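Local coordinates for fervidolysin (Fervidobacterium pennivorans, PDB 1R6V), which cleaves keratin into peptides as a subtilisin-like serine protease, allowing its bacterium to grow on native feathers, at residues Lys13-Phe21 and Asp456-Thr465; Val56-Ser66 and Asp247-Asp258. The protein carries 1 engineered substitution. One frame throughout, in Å; residues are numbered along the deposited sequence.

Contact 1 (Lys13-Phe21 and Asp456-Thr465)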
loop_
_atom_site.group_PDB
_atom_site.type_symbol
_atom_site.label_atom_id
_atom_site.label_comp_id
_atom_site.label_asym_id
_atom_site.label_seq_id
_atom_site.Cartn_x
_atom_site.Cartn_y
_atom_site.Cartn_z
ATOM N N LYS A 13 -20.032 20.402 -19.494
ATOM C CA LYS A 13 -20.472 19.893 -18.199
ATOM C C LYS A 13 -19.260 19.577 -17.329
ATOM O O LYS A 13 -18.148 19.461 -17.842
ATOM C CB LYS A 13 -21.312 18.629 -18.411
ATOM C CG LYS A 13 -22.479 18.832 -19.368
ATOM C CD LYS A 13 -23.152 17.512 -19.738
ATOM C CE LYS A 13 -24.227 17.713 -20.804
ATOM N NZ LYS A 13 -24.813 16.419 -21.266
ATOM N N SER A 14 -19.475 19.449 -16.020
ATOM C CA SER A 14 -18.391 19.141 -15.088
ATOM C C SER A 14 -17.535 18.016 -15.643
ATOM O O SER A 14 -18.049 17.062 -16.230
ATOM C CB SER A 14 -18.941 18.719 -13.723
ATOM O OG SER A 14 -17.877 18.375 -12.839
ATOM N N GLN A 15 -16.228 18.143 -15.445
ATOM C CA GLN A 15 -15.254 17.174 -15.927
ATOM C C GLN A 15 -14.683 16.299 -14.814
ATOM O O GLN A 15 -13.697 15.594 -15.027
ATOM C CB GLN A 15 -14.101 17.905 -16.620
ATOM C CG GLN A 15 -14.481 18.645 -17.901
ATOM C CD GLN A 15 -15.115 17.730 -18.932
ATOM O OE1 GLN A 15 -16.337 17.677 -19.066
ATOM N NE2 GLN A 15 -14.284 16.992 -19.655
ATOM N N GLY A 16 -15.288 16.351 -13.632
ATOM C CA GLY A 16 -14.799 15.550 -12.517
ATOM C C GLY A 16 -13.542 16.129 -11.883
ATOM O O GLY A 16 -13.316 17.341 -11.942
ATOM N N TYR A 17 -12.720 15.279 -11.274
ATOM C CA TYR A 17 -11.494 15.752 -10.639
ATOM C C TYR A 17 -10.232 15.345 -11.394
ATOM O O TYR A 17 -10.274 14.487 -12.274
ATOM C CB TYR A 17 -11.427 15.277 -9.181
ATOM C CG TYR A 17 -12.585 15.818 -8.375
ATOM C CD1 TYR A 17 -13.757 15.073 -8.207
ATOM C CD2 TYR A 17 -12.562 17.126 -7.886
ATOM C CE1 TYR A 17 -14.878 15.629 -7.585
ATOM C CE2 TYR A 17 -13.678 17.689 -7.265
ATOM C CZ TYR A 17 -14.830 16.939 -7.124
ATOM O OH TYR A 17 -15.949 17.507 -6.561
ATOM N N HIS A 18 -9.128 15.989 -11.026
ATOM C CA HIS A 18 -7.802 15.798 -11.617
ATOM C C HIS A 18 -7.325 14.345 -11.564
ATOM O O HIS A 18 -7.808 13.543 -10.765
ATOM C CB HIS A 18 -6.802 16.692 -10.878
ATOM C CG HIS A 18 -5.513 16.919 -11.606
ATOM N ND1 HIS A 18 -4.314 17.119 -10.951
ATOM C CD2 HIS A 18 -5.238 17.030 -12.929
ATOM C CE1 HIS A 18 -3.359 17.342 -11.837
ATOM N NE2 HIS A 18 -3.894 17.292 -13.043
ATOM N N ILE A 19 -6.369 14.023 -12.432
ATOM C CA ILE A 19 -5.814 12.687 -12.480
ATOM C C ILE A 19 -5.109 12.426 -11.142
ATOM O O ILE A 19 -4.537 13.337 -10.540
ATOM C CB ILE A 19 -4.841 12.569 -13.677
ATOM C CG1 ILE A 19 -4.208 11.175 -13.727
ATOM C CG2 ILE A 19 -3.793 13.636 -13.582
ATOM C CD1 ILE A 19 -2.979 11.035 -12.879
ATOM N N LEU A 20 -5.161 11.180 -10.677
ATOM C CA LEU A 20 -4.560 10.811 -9.405
ATOM C C LEU A 20 -3.068 10.521 -9.553
ATOM O O LEU A 20 -2.679 9.521 -10.161
ATOM C CB LEU A 20 -5.277 9.578 -8.850
ATOM C CG LEU A 20 -5.221 9.313 -7.339
ATOM C CD1 LEU A 20 -6.085 8.083 -7.020
ATOM C CD2 LEU A 20 -3.800 9.089 -6.893
ATOM N N PHE A 21 -2.234 11.408 -9.018
ATOM C CA PHE A 21 -0.788 11.221 -9.070
ATOM C C PHE A 21 -0.274 10.754 -7.720
ATOM O O PHE A 21 -0.697 11.268 -6.685
ATOM C CB PHE A 21 -0.071 12.530 -9.413
ATOM C CG PHE A 21 -0.120 12.899 -10.859
ATOM C CD1 PHE A 21 -0.848 14.006 -11.280
ATOM C CD2 PHE A 21 0.609 12.175 -11.791
ATOM C CE1 PHE A 21 -0.842 14.402 -12.630
ATOM C CE2 PHE A 21 0.625 12.553 -13.135
ATOM C CZ PHE A 21 -0.105 13.675 -13.554
ATOM N N ASP A 456 -18.979 13.918 -4.453
ATOM C CA ASP A 456 -19.312 15.326 -4.278
ATOM C C ASP A 456 -20.730 15.373 -3.709
ATOM O O ASP A 456 -21.341 14.329 -3.467
ATOM C CB ASP A 456 -19.205 16.108 -5.605
ATOM C CG ASP A 456 -19.996 15.489 -6.737
ATOM O OD1 ASP A 456 -20.834 14.601 -6.502
ATOM O OD2 ASP A 456 -19.787 15.914 -7.893
ATOM N N ALA A 457 -21.251 16.574 -3.497
ATOM C CA ALA A 457 -22.575 16.758 -2.901
ATOM C C ALA A 457 -23.728 15.974 -3.524
ATOM O O ALA A 457 -24.530 15.374 -2.805
ATOM C CB ALA A 457 -22.917 18.246 -2.871
ATOM N N LYS A 458 -23.816 15.983 -4.849
ATOM C CA LYS A 458 -24.884 15.287 -5.557
ATOM C C LYS A 458 -24.538 13.837 -5.848
ATOM O O LYS A 458 -25.320 13.126 -6.477
ATOM C CB LYS A 458 -25.198 15.991 -6.877
ATOM C CG LYS A 458 -25.739 17.396 -6.726
ATOM C CD LYS A 458 -27.169 17.377 -6.232
ATOM C CE LYS A 458 -27.771 18.770 -6.241
ATOM N NZ LYS A 458 -29.191 18.757 -5.768
ATOM N N GLY A 459 -23.368 13.399 -5.400
ATOM C CA GLY A 459 -22.956 12.026 -5.630
ATOM C C GLY A 459 -22.714 11.684 -7.087
ATOM O O GLY A 459 -22.901 10.538 -7.503
ATOM N N ASN A 460 -22.284 12.670 -7.868
ATOM C CA ASN A 460 -22.019 12.453 -9.278
ATOM C C ASN A 460 -20.580 12.012 -9.557
ATOM O O ASN A 460 -20.343 11.211 -10.451
ATOM C CB ASN A 460 -22.335 13.722 -10.072
ATOM C CG ASN A 460 -23.811 14.070 -10.049
ATOM O OD1 ASN A 460 -24.661 13.206 -10.255
ATOM N ND2 ASN A 460 -24.122 15.340 -9.807
ATOM N N PHE A 461 -19.625 12.521 -8.787
ATOM C CA PHE A 461 -18.232 12.163 -9.000
ATOM C C PHE A 461 -17.534 11.703 -7.731
ATOM O O PHE A 461 -17.723 12.281 -6.667
ATOM C CB PHE A 461 -17.457 13.356 -9.569
ATOM C CG PHE A 461 -17.832 13.713 -10.980
ATOM C CD1 PHE A 461 -18.822 14.656 -11.238
ATOM C CD2 PHE A 461 -17.191 13.101 -12.052
ATOM C CE1 PHE A 461 -19.166 14.985 -12.547
ATOM C CE2 PHE A 461 -17.529 13.423 -13.366
ATOM C CZ PHE A 461 -18.517 14.367 -13.614
ATOM N N GLY A 462 -16.721 10.655 -7.845
ATOM C CA GLY A 462 -15.986 10.197 -6.683
ATOM C C GLY A 462 -14.826 11.149 -6.409
ATOM O O GLY A 462 -14.245 11.717 -7.341
ATOM N N VAL A 463 -14.468 11.316 -5.141
ATOM C CA VAL A 463 -13.373 12.210 -4.758
ATOM C C VAL A 463 -12.139 11.365 -4.453
ATOM O O VAL A 463 -12.133 10.550 -3.527
ATOM C CB VAL A 463 -13.727 13.044 -3.496
ATOM C CG1 VAL A 463 -12.660 14.085 -3.245
ATOM C CG2 VAL A 463 -15.090 13.691 -3.656
ATOM N N PRO A 464 -11.070 11.551 -5.231
ATOM C CA PRO A 464 -9.837 10.791 -5.030
ATOM C C PRO A 464 -8.879 11.324 -3.969
ATOM O O PRO A 464 -8.836 12.523 -3.688
ATOM C CB PRO A 464 -9.210 10.793 -6.423
ATOM C CG PRO A 464 -9.598 12.133 -6.952
ATOM C CD PRO A 464 -11.029 12.321 -6.491
ATOM N N THR A 465 -8.106 10.399 -3.405
ATOM C CA THR A 465 -7.097 10.675 -2.383
ATOM C C THR A 465 -7.636 11.191 -1.054
ATOM O O THR A 465 -6.957 11.930 -0.338
ATOM C CB THR A 465 -5.983 11.645 -2.892
ATOM O OG1 THR A 465 -6.466 12.994 -2.913
ATOM C CG2 THR A 465 -5.539 11.247 -4.297
#

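Contact 2 (Val56-Ser66 and Asp247-Asp258)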
loop_
_atom_site.group_PDB
_atom_site.type_symbol
_atom_site.label_atom_id
_atom_site.label_comp_id
_atom_site.label_asym_id
_atom_site.label_seq_id
_atom_site.Cartn_x
_atom_site.Cartn_y
_atom_site.Cartn_z
ATOM N N VAL A 56 7.608 -1.563 -20.062
ATOM C CA VAL A 56 8.478 -2.666 -19.678
ATOM C C VAL A 56 7.737 -3.798 -18.979
ATOM O O VAL A 56 8.271 -4.898 -18.852
ATOM C CB VAL A 56 9.622 -2.192 -18.756
ATOM C CG1 VAL A 56 10.594 -1.314 -19.543
ATOM C CG2 VAL A 56 9.051 -1.417 -17.585
ATOM N N LEU A 57 6.516 -3.533 -18.526
ATOM C CA LEU A 57 5.726 -4.556 -17.852
ATOM C C LEU A 57 4.259 -4.264 -18.053
ATOM O O LEU A 57 3.823 -3.116 -17.930
ATOM C CB LEU A 57 6.020 -4.573 -16.345
ATOM C CG LEU A 57 5.300 -5.617 -15.487
ATOM C CD1 LEU A 57 5.725 -7.030 -15.870
ATOM C CD2 LEU A 57 5.644 -5.350 -14.033
ATOM N N GLU A 58 3.508 -5.304 -18.391
ATOM C CA GLU A 58 2.070 -5.196 -18.553
ATOM C C GLU A 58 1.472 -6.198 -17.578
ATOM O O GLU A 58 1.850 -7.371 -17.578
ATOM C CB GLU A 58 1.644 -5.565 -19.967
ATOM C CG GLU A 58 2.146 -4.601 -21.015
ATOM C CD GLU A 58 1.027 -3.936 -21.804
ATOM O OE1 GLU A 58 1.262 -3.625 -22.989
ATOM O OE2 GLU A 58 -0.081 -3.719 -21.257
ATOM N N LEU A 59 0.546 -5.729 -16.746
ATOM C CA LEU A 59 -0.111 -6.580 -15.755
ATOM C C LEU A 59 -1.605 -6.398 -15.915
ATOM O O LEU A 59 -2.245 -5.727 -15.123
ATOM C CB LEU A 59 0.306 -6.155 -14.346
ATOM C CG LEU A 59 1.760 -6.470 -14.021
ATOM C CD1 LEU A 59 2.100 -5.880 -12.663
ATOM C CD2 LEU A 59 1.969 -7.994 -14.030
ATOM N N PRO A 60 -2.185 -7.002 -16.955
ATOM C CA PRO A 60 -3.624 -6.850 -17.169
ATOM C C PRO A 60 -4.538 -7.299 -16.044
ATOM O O PRO A 60 -5.635 -6.751 -15.903
ATOM C CB PRO A 60 -3.859 -7.580 -18.503
ATOM C CG PRO A 60 -2.765 -8.587 -18.562
ATOM C CD PRO A 60 -1.565 -7.882 -17.963
ATOM N N GLN A 61 -4.084 -8.256 -15.224
ATOM C CA GLN A 61 -4.892 -8.749 -14.107
ATOM C C GLN A 61 -5.286 -7.639 -13.135
ATOM O O GLN A 61 -6.333 -7.736 -12.491
ATOM C CB GLN A 61 -4.170 -9.875 -13.357
ATOM C CG GLN A 61 -2.695 -9.891 -13.548
ATOM C CD GLN A 61 -2.274 -10.604 -14.821
ATOM O OE1 GLN A 61 -2.424 -11.825 -14.965
ATOM N NE2 GLN A 61 -1.737 -9.853 -15.730
ATOM N N ILE A 62 -4.451 -6.599 -13.015
ATOM C CA ILE A 62 -4.782 -5.453 -12.159
ATOM C C ILE A 62 -4.704 -4.137 -12.956
ATOM O O ILE A 62 -4.578 -3.045 -12.391
ATOM C CB ILE A 62 -3.870 -5.339 -10.889
ATOM C CG1 ILE A 62 -2.402 -5.187 -11.289
ATOM C CG2 ILE A 62 -4.089 -6.555 -9.975
ATOM C CD1 ILE A 62 -1.467 -4.895 -10.085
ATOM N N LYS A 63 -4.794 -4.255 -14.279
ATOM C CA LYS A 63 -4.770 -3.088 -15.163
ATOM C C LYS A 63 -3.660 -2.080 -14.862
ATOM O O LYS A 63 -3.919 -0.896 -14.611
ATOM C CB LYS A 63 -6.132 -2.388 -15.129
ATOM C CG LYS A 63 -7.262 -3.178 -15.791
ATOM C CD LYS A 63 -8.589 -2.464 -15.557
ATOM C CE LYS A 63 -9.701 -2.982 -16.455
ATOM N NZ LYS A 63 -9.389 -2.744 -17.898
ATOM N N VAL A 64 -2.423 -2.561 -14.927
ATOM C CA VAL A 64 -1.250 -1.738 -14.679
ATOM C C VAL A 64 -0.243 -1.921 -15.784
ATOM O O VAL A 64 -0.078 -3.017 -16.311
ATOM C CB VAL A 64 -0.551 -2.111 -13.343
ATOM C CG1 VAL A 64 0.841 -1.475 -13.277
ATOM C CG2 VAL A 64 -1.385 -1.624 -12.170
ATOM N N VAL A 65 0.394 -0.822 -16.165
ATOM C CA VAL A 65 1.455 -0.844 -17.160
ATOM C C VAL A 65 2.579 -0.044 -16.510
ATOM O O VAL A 65 2.325 1.035 -15.972
ATOM C CB VAL A 65 1.081 -0.096 -18.462
ATOM C CG1 VAL A 65 2.310 -0.011 -19.367
ATOM C CG2 VAL A 65 -0.051 -0.804 -19.190
ATOM N N SER A 66 3.804 -0.559 -16.536
ATOM C CA SER A 66 4.936 0.173 -15.975
ATOM C C SER A 66 5.661 0.761 -17.186
ATOM O O SER A 66 5.878 0.066 -18.178
ATOM C CB SER A 66 5.861 -0.766 -15.190
ATOM O OG SER A 66 6.437 -1.728 -16.048
ATOM N N ASP A 247 6.205 -2.552 -9.162
ATOM C CA ASP A 247 5.607 -3.155 -10.340
ATOM C C ASP A 247 5.992 -4.630 -10.477
ATOM O O ASP A 247 5.124 -5.461 -10.736
ATOM C CB ASP A 247 5.970 -2.351 -11.620
ATOM C CG ASP A 247 7.467 -2.087 -11.768
ATOM O OD1 ASP A 247 8.212 -2.174 -10.770
ATOM O OD2 ASP A 247 7.897 -1.769 -12.903
ATOM N N TYR A 248 7.262 -4.981 -10.281
ATOM C CA TYR A 248 7.630 -6.383 -10.411
ATOM C C TYR A 248 7.124 -7.222 -9.231
ATOM O O TYR A 248 6.833 -8.404 -9.400
ATOM C CB TYR A 248 9.143 -6.543 -10.620
ATOM C CG TYR A 248 9.587 -6.074 -11.999
ATOM C CD1 TYR A 248 10.142 -4.811 -12.186
ATOM C CD2 TYR A 248 9.399 -6.878 -13.118
ATOM C CE1 TYR A 248 10.499 -4.358 -13.470
ATOM C CE2 TYR A 248 9.750 -6.438 -14.403
ATOM C CZ TYR A 248 10.296 -5.183 -14.567
ATOM O OH TYR A 248 10.637 -4.750 -15.827
ATOM N N VAL A 249 7.006 -6.620 -8.052
ATOM C CA VAL A 249 6.451 -7.351 -6.910
ATOM C C VAL A 249 4.978 -7.676 -7.236
ATOM O O VAL A 249 4.519 -8.799 -7.015
ATOM C CB VAL A 249 6.520 -6.529 -5.602
ATOM C CG1 VAL A 249 5.708 -7.240 -4.500
ATOM C CG2 VAL A 249 7.994 -6.399 -5.153
ATOM N N ALA A 250 4.240 -6.695 -7.756
ATOM C CA ALA A 250 2.851 -6.941 -8.135
ATOM C C ALA A 250 2.791 -8.105 -9.142
ATOM O O ALA A 250 1.932 -8.991 -9.041
ATOM C CB ALA A 250 2.213 -5.658 -8.735
ATOM N N ALA A 251 3.699 -8.107 -10.116
ATOM C CA ALA A 251 3.737 -9.197 -11.097
ATOM C C ALA A 251 3.969 -10.530 -10.394
ATOM O O ALA A 251 3.352 -11.528 -10.744
ATOM C CB ALA A 251 4.853 -8.965 -12.111
ATOM N N GLY A 252 4.882 -10.549 -9.420
ATOM C CA GLY A 252 5.155 -11.782 -8.689
ATOM C C GLY A 252 3.975 -12.250 -7.844
ATOM O O GLY A 252 3.715 -13.454 -7.736
ATOM N N ILE A 253 3.261 -11.302 -7.241
ATOM C CA ILE A 253 2.097 -11.632 -6.410
ATOM C C ILE A 253 0.981 -12.160 -7.294
ATOM O O ILE A 253 0.307 -13.136 -6.956
ATOM C CB ILE A 253 1.602 -10.397 -5.628
ATOM C CG1 ILE A 253 2.564 -10.129 -4.462
ATOM C CG2 ILE A 253 0.165 -10.604 -5.105
ATOM C CD1 ILE A 253 2.317 -8.783 -3.770
ATOM N N ILE A 254 0.807 -11.523 -8.443
ATOM C CA ILE A 254 -0.222 -11.982 -9.382
ATOM C C ILE A 254 0.131 -13.390 -9.896
ATOM O O ILE A 254 -0.726 -14.277 -9.988
ATOM C CB ILE A 254 -0.360 -11.010 -10.584
ATOM C CG1 ILE A 254 -1.293 -9.833 -10.245
ATOM C CG2 ILE A 254 -1.027 -11.751 -11.760
ATOM C CD1 ILE A 254 -0.981 -9.053 -8.980
ATOM N N TRP A 255 1.397 -13.595 -10.244
ATOM C CA TRP A 255 1.852 -14.891 -10.728
ATOM C C TRP A 255 1.586 -15.966 -9.668
ATOM O O TRP A 255 1.044 -17.034 -9.961
ATOM C CB TRP A 255 3.354 -14.838 -11.014
ATOM C CG TRP A 255 3.894 -15.995 -11.788
ATOM C CD1 TRP A 255 4.054 -16.079 -13.151
ATOM C CD2 TRP A 255 4.389 -17.231 -11.249
ATOM N NE1 TRP A 255 4.623 -17.292 -13.485
ATOM C CE2 TRP A 255 4.836 -18.016 -12.339
ATOM C CE3 TRP A 255 4.494 -17.754 -9.949
ATOM C CZ2 TRP A 255 5.384 -19.298 -12.164
ATOM C CZ3 TRP A 255 5.040 -19.035 -9.777
ATOM C CH2 TRP A 255 5.475 -19.786 -10.878
ATOM N N ALA A 256 1.966 -15.679 -8.425
ATOM C CA ALA A 256 1.778 -16.649 -7.344
ATOM C C ALA A 256 0.307 -16.995 -7.137
ATOM O O ALA A 256 -0.050 -18.156 -6.900
ATOM C CB ALA A 256 2.367 -16.101 -6.043
ATOM N N THR A 257 -0.539 -15.976 -7.190
ATOM C CA THR A 257 -1.978 -16.175 -7.029
ATOM C C THR A 257 -2.521 -17.034 -8.169
ATOM O O THR A 257 -3.272 -17.992 -7.953
ATOM C CB THR A 257 -2.719 -14.828 -7.049
ATOM O OG1 THR A 257 -2.273 -14.026 -5.945
ATOM C CG2 THR A 257 -4.242 -15.038 -6.949
ATOM N N ASP A 258 -2.138 -16.669 -9.384
ATOM C CA ASP A 258 -2.589 -17.381 -10.574
ATOM C C ASP A 258 -2.095 -18.815 -10.618
ATOM O O ASP A 258 -2.726 -19.668 -11.243
ATOM C CB ASP A 258 -2.124 -16.671 -11.846
ATOM C CG ASP A 258 -2.877 -15.388 -12.113
ATOM O OD1 ASP A 258 -3.881 -15.106 -11.421
ATOM O OD2 ASP A 258 -2.459 -14.655 -13.030
#

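Contact 1 (Lys13-Phe21 and Asp456-Thr465)
An N-terminal arm of the propeptide, Lys13-Phe21, lies here against the loop Asp456-Thr465 that joins strands 446-455 and 466-471 of the first beta-sandwich domain. Gly16 and Phe461 touch first: the glycine CA sits over one face of the phenylalanine ring, a CH-pi contact with CA 3.7 Å from the Phe461 ring centroid and 22° off its normal. Ser14 reaches the same ring obliquely, its OG 3.6 Å from Phe461 CE1. That OG also accepts a weak hydrogen bond from Gly16 N, which links the two residues touching the ring.

Tyr17 lies along the loop. With CG beside the backbone N and anti to the carbonyl carbon (chi1 -61°), its ring brings CE1 to 4.0 Å from Phe461 CB. Tyr17 CD1 lies 3.5 Å from Gly462 O, and at the base Tyr17 CB rests 4.0 Å from Pro464 CD. Its OH lies beside Asp456 CB and is hydrogen-bonded to Ile668 O of strand 666-669, in the second sandwich domain. Further on, the side chains of Leu20 and Thr465 run in opposite senses, side against side, with Leu20 CG 3.6 Å from Thr465 CG2, while Leu20 CD1 leans on Pro464 CB.

The loop has its own internal bonds. Asp456 and Gly459 bound a type I beta turn, and Asp456 OD1 takes the Asn460 N-H at 2.8 Å through its syn lone pair, plus a weak bond from Phe461 N; OD2 is hydrogen-bonded to Ser602 OG. Across the two segments themselves the contact is mainly van der Waals, with one CH-pi contact, and Tyr17 OH and Asp456 OD2 find their partners in the second sandwich domain. This is consistent with a junction where arm and loop both also meet that domain.

Contact 2 (Val56-Ser66 and Asp247-Asp258)
Strand 56-59 passes over helix 247-258 with 9.3 Å between their axes and a 40° angle between their directions, and the chain then returns through a short 3-10 turn into strand 64-66. Lys63 and Val64 both face Leu59, making a G1 beta bulge, and Leu59 O accepts from Ile62 N and Val64 N on opposite faces of its plane.

Leu57 and Leu59 point at the helix. Leu57 CD2 comes 3.3 Å from Asp247 O and also lies over one face of the Tyr248 ring, towards its rim; with CG opposite Leu57's own backbone N (chi1 -178°), the branch extends to put CD2 there. Leu59 splits its two methyls between neighbouring residues of the helix, CD1 at 3.9 Å from Ala250 CB and CD2 at 3.6 Å from Ala251 CB. Ile62 adds CD1 against Ala250 CB at 4.0 Å and CG2 against Ile254 CD1 at 4.1 Å. At the N-terminal end of 247-258, Asp247 OD2 stands 3.2 Å from Ser66 CB and is salt-bridged to Lys33 of strand 33-38.

The strands belong to the four-stranded antiparallel propeptide sheet, 54-59 at its edge. On the helix, Val249 points away from 56-66, and both it and Ile253 pack on strand 263-269 and helix 275-286 of the catalytic domain.

From the N terminus, the chain first lays down 13-21, then builds the propeptide sheet with 56-66, runs well into the catalytic domain before reaching helix 247-258, and only later reaches 456-465 in the first beta-sandwich domain. Contact 2 closes a loop of 180 intervening residues, and this is nested inside the 434-residue loop that contact 1 closes. The two do not touch: their centres are 27 Å apart and their nearest atoms about 11 Å. In both, the propeptide is one partner. Contact 2 ties its sheet to the catalytic domain, and contact 1 ties its N-terminal arm to the sandwich region, so the propeptide bridges separate domains.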